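Local atomic coordinates of protein Bug27 (Bordetella pertussis, PDB entry 2QPQ), a protein that probably captures a small solute in the periplasm between two lobes that close like a Venus flytrap and serves as the receptor of a transport system. Residues 92-103 with 227-236; 104-115 with 191-202. All coordinates share one frame; numbering follows the deposited sequence.

Interaction 1 (92-103 with 227-236); sequences DFAAVINVAYVP and NQWHGLLVPG
A classic beta bulge sets two residues, Val-96 and Ile-97, against the single Leu-232 where strands 93-109 and 227-235 run antiparallel. Leu-232 O accepts from Val-96 N at 2.9 Å and only weakly from Ile-97 N. Packing is close here: Val-96 CG2 lies 3.8 Å from both CG1 and CG2 of Val-234, the two side chains crossing at about a right angle. On the other face Leu-233 spreads its two methyls along the neighbouring strand, CD2 against CB of Ala-95 at 4.0 Å and CD1 against CB of Phe-93. Asn-98, with CG anti to the backbone N (chi1 175°), brings OD1 to His-230 N at 3.1 Å, a side-chain oxygen taking a main-chain N-H, while ND2 binds Asp-273. His-230 ND1 donates to Ala-100 O at 2.9 Å; that oxygen lies in the imidazole plane, though ND1 stands above the carbonyl plane, and CE1 rests 3.7 Å from Val-102 CG1. The two ends, by contrast, are partly exposed: at one, Tyr-101 CE1 lies 4.0 Å from Trp-229 CB, the ring oblique to it; at the other, Gly-236 N approaches Asp-92 O from above its carbonyl plane. Gln-228 binds Gln-142 and a citric acid molecule, probably from the crystallisation liquor, consistent with the inter-lobe ligand pocket of a Venus-flytrap solute-binding protein.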
loop_
_atom_site.group_PDB
_atom_site.type_symbol
_atom_site.label_atom_id
_atom_site.label_comp_id
_atom_site.label_asym_id
_atom_site.label_seq_id
_atom_site.Cartn_x
_atom_site.Cartn_y
_atom_site.Cartn_z
ATOM N N ASP A 92 3.726 5.245 19.357
ATOM C CA ASP A 92 4.577 6.378 18.978
ATOM C C ASP A 92 4.044 7.226 17.808
ATOM O O ASP A 92 4.710 8.152 17.359
ATOM C CB ASP A 92 6.013 5.935 18.702
ATOM C CG ASP A 92 6.737 5.482 19.957
ATOM O OD1 ASP A 92 6.263 5.778 21.081
ATOM O OD2 ASP A 92 7.780 4.812 19.806
ATOM N N PHE A 93 2.883 6.848 17.299
ATOM C CA PHE A 93 2.231 7.491 16.169
ATOM C C PHE A 93 0.735 7.582 16.421
ATOM O O PHE A 93 0.157 6.700 17.080
ATOM C CB PHE A 93 2.490 6.696 14.873
ATOM C CG PHE A 93 3.954 6.504 14.572
ATOM C CD1 PHE A 93 4.677 7.482 13.883
ATOM C CD2 PHE A 93 4.624 5.373 15.017
ATOM C CE1 PHE A 93 6.056 7.311 13.646
ATOM C CE2 PHE A 93 5.992 5.213 14.768
ATOM C CZ PHE A 93 6.679 6.183 14.088
ATOM N N ALA A 94 0.123 8.629 15.861
ATOM C CA ALA A 94 -1.313 8.853 15.925
ATOM C C ALA A 94 -1.767 9.199 14.511
ATOM O O ALA A 94 -1.146 10.009 13.797
ATOM C CB ALA A 94 -1.630 10.003 16.864
ATOM N N ALA A 95 -2.867 8.597 14.119
ATOM C CA ALA A 95 -3.362 8.749 12.756
ATOM C C ALA A 95 -4.067 10.071 12.550
ATOM O O ALA A 95 -4.724 10.591 13.458
ATOM C CB ALA A 95 -4.329 7.603 12.444
ATOM N N VAL A 96 -3.930 10.622 11.349
ATOM C CA VAL A 96 -4.624 11.857 10.969
ATOM C C VAL A 96 -5.684 11.583 9.923
ATOM O O VAL A 96 -6.893 11.877 10.120
ATOM C CB VAL A 96 -3.635 12.899 10.415
ATOM C CG1 VAL A 96 -4.402 14.141 9.912
ATOM C CG2 VAL A 96 -2.639 13.268 11.556
ATOM N N ILE A 97 -5.256 10.979 8.819
ATOM C CA ILE A 97 -6.194 10.751 7.714
ATOM C C ILE A 97 -5.697 9.666 6.794
ATOM O O ILE A 97 -4.509 9.616 6.503
ATOM C CB ILE A 97 -6.471 12.078 6.886
ATOM C CG1 ILE A 97 -7.530 11.860 5.793
ATOM C CG2 ILE A 97 -5.152 12.669 6.275
ATOM C CD1 ILE A 97 -8.031 13.225 5.158
ATOM N N ASN A 98 -6.619 8.798 6.369
ATOM C CA ASN A 98 -6.388 7.903 5.238
ATOM C C ASN A 98 -7.040 8.484 4.010
ATOM O O ASN A 98 -8.268 8.683 4.008
ATOM C CB ASN A 98 -6.989 6.532 5.525
ATOM C CG ASN A 98 -6.892 5.607 4.342
ATOM O OD1 ASN A 98 -5.877 5.601 3.643
ATOM N ND2 ASN A 98 -7.949 4.817 4.109
ATOM N N VAL A 99 -6.229 8.748 2.974
ATOM C CA VAL A 99 -6.676 9.481 1.774
ATOM C C VAL A 99 -7.002 8.619 0.515
ATOM O O VAL A 99 -7.668 9.080 -0.418
ATOM C CB VAL A 99 -5.696 10.609 1.404
ATOM C CG1 VAL A 99 -5.477 11.577 2.578
ATOM C CG2 VAL A 99 -4.326 10.046 0.967
ATOM N N ALA A 100 -6.539 7.375 0.484
ATOM C CA ALA A 100 -6.712 6.532 -0.697
ATOM C C ALA A 100 -6.402 5.085 -0.422
ATOM O O ALA A 100 -5.438 4.748 0.316
ATOM C CB ALA A 100 -5.802 6.995 -1.829
ATOM N N TYR A 101 -7.158 4.230 -1.085
ATOM C CA TYR A 101 -6.828 2.811 -1.145
ATOM C C TYR A 101 -6.351 2.507 -2.550
ATOM O O TYR A 101 -6.710 3.210 -3.507
ATOM C CB TYR A 101 -8.053 1.973 -0.867
ATOM C CG TYR A 101 -8.532 1.986 0.565
ATOM C CD1 TYR A 101 -7.994 1.109 1.511
ATOM C CD2 TYR A 101 -9.570 2.845 0.965
ATOM C CE1 TYR A 101 -8.463 1.108 2.830
ATOM C CE2 TYR A 101 -10.047 2.858 2.269
ATOM C CZ TYR A 101 -9.489 1.987 3.199
ATOM O OH TYR A 101 -9.958 2.004 4.492
ATOM N N VAL A 102 -5.532 1.472 -2.685
ATOM C CA VAL A 102 -5.339 0.868 -4.001
ATOM C C VAL A 102 -5.278 -0.641 -3.833
ATOM O O VAL A 102 -4.449 -1.165 -3.053
ATOM C CB VAL A 102 -4.127 1.444 -4.817
ATOM C CG1 VAL A 102 -2.775 0.884 -4.315
ATOM C CG2 VAL A 102 -4.269 1.089 -6.314
ATOM N N PRO A 103 -6.115 -1.360 -4.591
ATOM C CA PRO A 103 -5.940 -2.802 -4.512
ATOM C C PRO A 103 -4.636 -3.254 -5.202
ATOM O O PRO A 103 -4.071 -2.534 -6.046
ATOM C CB PRO A 103 -7.178 -3.337 -5.237
ATOM C CG PRO A 103 -7.523 -2.260 -6.230
ATOM C CD PRO A 103 -7.184 -0.969 -5.557
ATOM N N ASN A 227 -6.371 -4.615 0.839
ATOM C CA ASN A 227 -6.373 -3.303 0.219
ATOM C C ASN A 227 -5.347 -2.372 0.892
ATOM O O ASN A 227 -5.369 -2.208 2.100
ATOM C CB ASN A 227 -7.798 -2.725 0.300
ATOM C CG ASN A 227 -8.160 -1.851 -0.883
ATOM O OD1 ASN A 227 -7.313 -1.448 -1.675
ATOM N ND2 ASN A 227 -9.429 -1.489 -0.963
ATOM N N GLN A 228 -4.453 -1.778 0.108
ATOM C CA GLN A 228 -3.433 -0.901 0.661
ATOM C C GLN A 228 -3.966 0.517 0.861
ATOM O O GLN A 228 -4.440 1.138 -0.063
ATOM C CB GLN A 228 -2.230 -0.868 -0.261
ATOM C CG GLN A 228 -1.078 0.069 0.122
ATOM C CD GLN A 228 0.121 -0.204 -0.757
ATOM O OE1 GLN A 228 0.526 -1.346 -0.881
ATOM N NE2 GLN A 228 0.647 0.810 -1.414
ATOM N N TRP A 229 -3.852 1.008 2.074
ATOM C CA TRP A 229 -4.206 2.393 2.429
ATOM C C TRP A 229 -2.972 3.254 2.391
ATOM O O TRP A 229 -1.824 2.747 2.372
ATOM C CB TRP A 229 -4.882 2.465 3.818
ATOM C CG TRP A 229 -4.327 1.567 4.934
ATOM C CD1 TRP A 229 -4.912 0.419 5.416
ATOM C CD2 TRP A 229 -3.157 1.787 5.759
ATOM N NE1 TRP A 229 -4.165 -0.088 6.446
ATOM C CE2 TRP A 229 -3.089 0.721 6.674
ATOM C CE3 TRP A 229 -2.144 2.762 5.779
ATOM C CZ2 TRP A 229 -2.049 0.595 7.656
ATOM C CZ3 TRP A 229 -1.086 2.627 6.760
ATOM C CH2 TRP A 229 -1.063 1.527 7.665
ATOM N N HIS A 230 -3.217 4.560 2.385
ATOM C CA HIS A 230 -2.193 5.584 2.208
ATOM C C HIS A 230 -2.680 6.745 3.046
ATOM O O HIS A 230 -3.785 7.251 2.831
ATOM C CB HIS A 230 -2.082 6.062 0.760
ATOM C CG HIS A 230 -1.803 4.970 -0.224
ATOM N ND1 HIS A 230 -2.797 4.149 -0.713
ATOM C CD2 HIS A 230 -0.651 4.572 -0.821
ATOM C CE1 HIS A 230 -2.260 3.259 -1.534
ATOM N NE2 HIS A 230 -0.967 3.505 -1.632
ATOM N N GLY A 231 -1.870 7.174 4.003
ATOM C CA GLY A 231 -2.316 8.256 4.840
ATOM C C GLY A 231 -1.190 8.890 5.567
ATOM O O GLY A 231 -0.009 8.617 5.269
ATOM N N LEU A 232 -1.580 9.768 6.509
ATOM C CA LEU A 232 -0.658 10.575 7.251
ATOM C C LEU A 232 -0.840 10.281 8.728
ATOM O O LEU A 232 -1.994 10.197 9.236
ATOM C CB LEU A 232 -0.924 12.084 6.949
ATOM C CG LEU A 232 -0.418 12.482 5.525
ATOM C CD1 LEU A 232 -1.070 13.741 4.989
ATOM C CD2 LEU A 232 1.103 12.653 5.494
ATOM N N LEU A 233 0.309 10.126 9.393
ATOM C CA LEU A 233 0.394 9.996 10.861
ATOM C C LEU A 233 1.187 11.159 11.430
ATOM O O LEU A 233 1.911 11.845 10.678
ATOM C CB LEU A 233 1.088 8.678 11.270
ATOM C CG LEU A 233 0.740 7.380 10.532
ATOM C CD1 LEU A 233 1.559 6.163 11.031
ATOM C CD2 LEU A 233 -0.783 7.077 10.661
ATOM N N VAL A 234 1.092 11.347 12.758
ATOM C CA VAL A 234 1.858 12.376 13.478
ATOM C C VAL A 234 2.433 11.686 14.708
ATOM O O VAL A 234 2.094 10.529 14.977
ATOM C CB VAL A 234 0.981 13.579 13.903
ATOM C CG1 VAL A 234 0.753 14.568 12.640
ATOM C CG2 VAL A 234 -0.365 13.101 14.566
ATOM N N PRO A 235 3.324 12.366 15.440
ATOM C CA PRO A 235 3.792 11.743 16.665
ATOM C C PRO A 235 2.593 11.382 17.581
ATOM O O PRO A 235 1.610 12.138 17.655
ATOM C CB PRO A 235 4.696 12.814 17.282
ATOM C CG PRO A 235 5.198 13.638 16.037
ATOM C CD PRO A 235 3.947 13.689 15.204
ATOM N N GLY A 236 2.723 10.235 18.263
ATOM C CA GLY A 236 1.720 9.670 19.146
ATOM C C GLY A 236 1.071 10.605 20.149
ATOM O O GLY A 236 -0.117 10.467 20.407
#

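Interaction 2 (104-115 with 191-202); sequences SVFVVPAGSKYK and IKAGKLQALAVT
The strand pairing slips by one residue between Val-105/Val-201 and Val-107/Ala-198, around Phe-106. Leu-199, with nearly helical backbone angles, donates its N to Phe-106 O at 2.7 Å, whereas Phe-106 N turns to Ala-200 O; the N of Ala-200 is left buried without a partner. The slip directs Leu-199 toward the other strand: CD1 touches both Val-108 CG1, at 3.8 Å, and Tyr-114 CB, at 3.9 Å. On the other face, chi1 of 59° puts CG1 of Val-105 between the backbone N and the carbonyl carbon and leaves CG2 anti to the N, against Ala-198 CB at 3.5 Å, tighter than usual carbon contact. Ile-191 CD1 reaches Val-107 CG1 from helix 184-192. That helix links strand 180-183 to strand 196-201, both antiparallel to strand 93-109, which lies between them: a split beta-alpha-beta unit. A Schellman motif at Gly-194 ends the helix, and Lys-195 O then receives Ala-110 N at 3.1 Å, just where a type II turn from Pro-109 to Ser-112 bends segment 104-115 away. Beyond the turn, Ser-112 OG accepts Tyr-114 N in an ST turn, and Lys-113 CG sits over the centre of one face of the Tyr-114 ring. At the far end, Thr-202 OG1 takes Ser-104 N at 3.0 Å and is also hydrogen-bonded to Leu-226 O. The methyl CG2 of Thr-202 meets the edge of the Phe-106 ring, 3.8 Å from its CE1, and Leu-117 of helix 117-123 also touches the Phe-106 side chain.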
loop_
_atom_site.group_PDB
_atom_site.type_symbol
_atom_site.label_atom_id
_atom_site.label_comp_id
_atom_site.label_asym_id
_atom_site.label_seq_id
_atom_site.Cartn_x
_atom_site.Cartn_y
_atom_site.Cartn_z
ATOM N N SER A 104 -4.145 -4.428 -4.819
ATOM C CA SER A 104 -3.183 -5.147 -5.664
ATOM C C SER A 104 -3.875 -5.973 -6.738
ATOM O O SER A 104 -5.072 -6.269 -6.656
ATOM C CB SER A 104 -2.224 -6.012 -4.836
ATOM O OG SER A 104 -1.515 -5.182 -3.910
ATOM N N VAL A 105 -3.106 -6.336 -7.755
ATOM C CA VAL A 105 -3.628 -7.138 -8.835
ATOM C C VAL A 105 -2.653 -8.233 -9.192
ATOM O O VAL A 105 -1.439 -8.007 -9.216
ATOM C CB VAL A 105 -3.977 -6.244 -10.039
ATOM C CG1 VAL A 105 -2.716 -5.498 -10.513
ATOM C CG2 VAL A 105 -4.698 -7.051 -11.132
ATOM N N PHE A 106 -3.185 -9.444 -9.382
ATOM C CA PHE A 106 -2.416 -10.550 -9.925
ATOM C C PHE A 106 -2.415 -10.416 -11.444
ATOM O O PHE A 106 -3.464 -10.538 -12.058
ATOM C CB PHE A 106 -3.037 -11.884 -9.508
ATOM C CG PHE A 106 -2.830 -12.230 -8.058
ATOM C CD1 PHE A 106 -3.429 -11.472 -7.067
ATOM C CD2 PHE A 106 -2.019 -13.302 -7.690
ATOM C CE1 PHE A 106 -3.254 -11.773 -5.719
ATOM C CE2 PHE A 106 -1.846 -13.636 -6.352
ATOM C CZ PHE A 106 -2.465 -12.866 -5.357
ATOM N N VAL A 107 -1.250 -10.128 -12.024
ATOM C CA VAL A 107 -1.116 -9.929 -13.477
ATOM C C VAL A 107 -0.178 -10.972 -14.112
ATOM O O VAL A 107 0.810 -11.464 -13.501
ATOM C CB VAL A 107 -0.699 -8.457 -13.859
ATOM C CG1 VAL A 107 -1.756 -7.479 -13.400
ATOM C CG2 VAL A 107 0.667 -8.033 -13.206
ATOM N N VAL A 108 -0.522 -11.310 -15.343
ATOM C CA VAL A 108 0.233 -12.270 -16.146
ATOM C C VAL A 108 0.483 -11.636 -17.530
ATOM O O VAL A 108 -0.235 -10.714 -17.927
ATOM C CB VAL A 108 -0.489 -13.691 -16.259
ATOM C CG1 VAL A 108 -0.618 -14.359 -14.904
ATOM C CG2 VAL A 108 -1.890 -13.620 -17.010
ATOM N N PRO A 109 1.531 -12.093 -18.236
ATOM C CA PRO A 109 1.813 -11.598 -19.573
ATOM C C PRO A 109 0.640 -11.858 -20.510
ATOM O O PRO A 109 -0.108 -12.838 -20.326
ATOM C CB PRO A 109 2.982 -12.481 -20.028
ATOM C CG PRO A 109 3.548 -13.066 -18.840
ATOM C CD PRO A 109 2.495 -13.120 -17.815
ATOM N N ALA A 110 0.486 -10.980 -21.487
ATOM C CA ALA A 110 -0.355 -11.253 -22.672
ATOM C C ALA A 110 -0.030 -12.647 -23.187
ATOM O O ALA A 110 1.148 -13.023 -23.314
ATOM C CB ALA A 110 -0.099 -10.212 -23.764
ATOM N N GLY A 111 -1.089 -13.428 -23.410
ATOM C CA GLY A 111 -0.965 -14.787 -23.908
ATOM C C GLY A 111 -0.525 -15.843 -22.912
ATOM O O GLY A 111 -0.178 -16.966 -23.307
ATOM N N SER A 112 -0.534 -15.501 -21.618
ATOM C CA SER A 112 -0.216 -16.479 -20.562
ATOM C C SER A 112 -1.182 -17.674 -20.538
ATOM O O SER A 112 -2.376 -17.508 -20.790
ATOM C CB SER A 112 -0.328 -15.784 -19.208
ATOM O OG SER A 112 -0.323 -16.714 -18.158
ATOM N N LYS A 113 -0.675 -18.843 -20.173
ATOM C CA LYS A 113 -1.514 -20.034 -19.969
ATOM C C LYS A 113 -2.521 -19.878 -18.852
ATOM O O LYS A 113 -3.477 -20.648 -18.802
ATOM C CB LYS A 113 -0.677 -21.284 -19.689
ATOM C CG LYS A 113 0.176 -21.181 -18.439
ATOM C CD LYS A 113 0.889 -22.479 -18.198
ATOM C CE LYS A 113 1.865 -22.351 -17.053
ATOM N NZ LYS A 113 2.578 -23.668 -16.816
ATOM N N TYR A 114 -2.302 -18.912 -17.948
ATOM C CA TYR A 114 -3.217 -18.701 -16.833
ATOM C C TYR A 114 -4.256 -17.693 -17.241
ATOM O O TYR A 114 -3.974 -16.497 -17.369
ATOM C CB TYR A 114 -2.505 -18.179 -15.573
ATOM C CG TYR A 114 -1.389 -19.027 -15.057
ATOM C CD1 TYR A 114 -1.595 -20.370 -14.711
ATOM C CD2 TYR A 114 -0.116 -18.478 -14.869
ATOM C CE1 TYR A 114 -0.546 -21.157 -14.212
ATOM C CE2 TYR A 114 0.930 -19.254 -14.395
ATOM C CZ TYR A 114 0.693 -20.595 -14.056
ATOM O OH TYR A 114 1.736 -21.332 -13.547
ATOM N N LYS A 115 -5.469 -18.202 -17.431
ATOM C CA LYS A 115 -6.599 -17.427 -17.887
ATOM C C LYS A 115 -7.446 -16.911 -16.711
ATOM O O LYS A 115 -8.107 -15.855 -16.799
ATOM C CB LYS A 115 -7.436 -18.346 -18.829
ATOM C CG LYS A 115 -7.039 -18.345 -20.348
ATOM C CD LYS A 115 -5.563 -18.616 -20.719
ATOM C CE LYS A 115 -5.362 -18.728 -22.279
ATOM N NZ LYS A 115 -3.928 -18.713 -22.833
ATOM N N ILE A 191 -2.727 -3.233 -18.555
ATOM C CA ILE A 191 -3.877 -4.115 -18.646
ATOM C C ILE A 191 -4.824 -3.557 -19.731
ATOM O O ILE A 191 -5.225 -4.309 -20.618
ATOM C CB ILE A 191 -4.595 -4.268 -17.317
ATOM C CG1 ILE A 191 -3.694 -4.978 -16.299
ATOM C CG2 ILE A 191 -5.918 -5.069 -17.500
ATOM C CD1 ILE A 191 -4.234 -4.933 -14.892
ATOM N N LYS A 192 -5.092 -2.252 -19.700
ATOM C CA LYS A 192 -5.925 -1.608 -20.763
ATOM C C LYS A 192 -5.337 -1.773 -22.166
ATOM O O LYS A 192 -6.074 -2.032 -23.151
ATOM C CB LYS A 192 -6.114 -0.118 -20.468
ATOM C CG LYS A 192 -6.747 0.206 -19.113
ATOM C CD LYS A 192 -8.209 -0.166 -19.041
ATOM C CE LYS A 192 -8.931 0.544 -17.885
ATOM N NZ LYS A 192 -10.392 0.157 -17.832
ATOM N N ALA A 193 -4.017 -1.605 -22.261
ATOM C CA ALA A 193 -3.242 -1.807 -23.492
ATOM C C ALA A 193 -3.210 -3.263 -23.974
ATOM O O ALA A 193 -2.765 -3.541 -25.097
ATOM C CB ALA A 193 -1.824 -1.286 -23.308
ATOM N N GLY A 194 -3.687 -4.184 -23.134
ATOM C CA GLY A 194 -3.653 -5.618 -23.403
ATOM C C GLY A 194 -2.256 -6.232 -23.402
ATOM O O GLY A 194 -2.026 -7.309 -23.975
ATOM N N LYS A 195 -1.311 -5.548 -22.761
ATOM C CA LYS A 195 0.026 -6.097 -22.620
ATOM C C LYS A 195 0.095 -7.060 -21.432
ATOM O O LYS A 195 0.956 -7.929 -21.370
ATOM C CB LYS A 195 1.045 -4.963 -22.479
ATOM C CG LYS A 195 1.122 -4.107 -23.747
ATOM C CD LYS A 195 2.339 -3.224 -23.769
ATOM C CE LYS A 195 2.756 -2.910 -25.209
ATOM N NZ LYS A 195 4.259 -3.087 -25.478
ATOM N N LEU A 196 -0.820 -6.884 -20.490
ATOM C CA LEU A 196 -0.966 -7.787 -19.348
ATOM C C LEU A 196 -2.421 -8.179 -19.235
ATOM O O LEU A 196 -3.306 -7.428 -19.638
ATOM C CB LEU A 196 -0.605 -7.087 -18.024
ATOM C CG LEU A 196 0.858 -6.621 -17.912
ATOM C CD1 LEU A 196 1.019 -5.714 -16.732
ATOM C CD2 LEU A 196 1.827 -7.830 -17.785
ATOM N N GLN A 197 -2.637 -9.306 -18.579
ATOM C CA GLN A 197 -3.942 -9.768 -18.203
ATOM C C GLN A 197 -4.018 -9.835 -16.679
ATOM O O GLN A 197 -3.071 -10.271 -16.043
ATOM C CB GLN A 197 -4.040 -11.142 -18.781
ATOM C CG GLN A 197 -5.296 -11.900 -18.594
ATOM C CD GLN A 197 -5.195 -13.169 -19.414
ATOM O OE1 GLN A 197 -5.066 -13.094 -20.654
ATOM N NE2 GLN A 197 -5.173 -14.341 -18.736
ATOM N N ALA A 198 -5.135 -9.388 -16.114
ATOM C CA ALA A 198 -5.359 -9.420 -14.683
ATOM C C ALA A 198 -6.221 -10.611 -14.248
ATOM O O ALA A 198 -7.340 -10.792 -14.737
ATOM C CB ALA A 198 -5.971 -8.095 -14.217
ATOM N N LEU A 199 -5.692 -11.419 -13.333
ATOM C CA LEU A 199 -6.405 -12.576 -12.821
ATOM C C LEU A 199 -7.379 -12.268 -11.662
ATOM O O LEU A 199 -8.450 -12.889 -11.531
ATOM C CB LEU A 199 -5.389 -13.649 -12.433
ATOM C CG LEU A 199 -4.534 -14.227 -13.567
ATOM C CD1 LEU A 199 -3.715 -15.416 -13.037
ATOM C CD2 LEU A 199 -5.409 -14.629 -14.767
ATOM N N ALA A 200 -6.997 -11.317 -10.816
ATOM C CA ALA A 200 -7.784 -10.934 -9.644
ATOM C C ALA A 200 -7.291 -9.615 -9.123
ATOM O O ALA A 200 -6.127 -9.229 -9.387
ATOM C CB ALA A 200 -7.661 -11.987 -8.541
ATOM N N VAL A 201 -8.180 -8.932 -8.397
ATOM C CA VAL A 201 -7.837 -7.828 -7.511
ATOM C C VAL A 201 -7.983 -8.270 -6.062
ATOM O O VAL A 201 -8.827 -9.124 -5.765
ATOM C CB VAL A 201 -8.656 -6.547 -7.797
ATOM C CG1 VAL A 201 -8.431 -6.103 -9.237
ATOM C CG2 VAL A 201 -10.151 -6.737 -7.530
ATOM N N THR A 202 -7.182 -7.689 -5.166
ATOM C CA THR A 202 -7.134 -8.128 -3.768
ATOM C C THR A 202 -8.113 -7.395 -2.850
ATOM O O THR A 202 -8.187 -7.714 -1.675
ATOM C CB THR A 202 -5.731 -7.938 -3.137
ATOM O OG1 THR A 202 -5.422 -6.534 -3.121
ATOM C CG2 THR A 202 -4.684 -8.693 -3.937
#

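Overall arrangement
Strand 93-109 carries both contacts, its first part pairing in interaction 1 and its second in interaction 2, with centres 29 Å apart on opposite sides of the chain's centre. Their partners, strands 227-235 and 196-201, follow each other in the chain but in reverse order along the shared strand, so interaction 2 is nested inside the loop closed by interaction 1. The two meet where Pro-103 packs on Thr-202. The long strand thus passes from one lobe to the other within one mixed sheet, consistent with a hinge connection in a flytrap-type binding protein. Gln-142 touches both contacts, binding Gln-228 and Ser-104 near this junction.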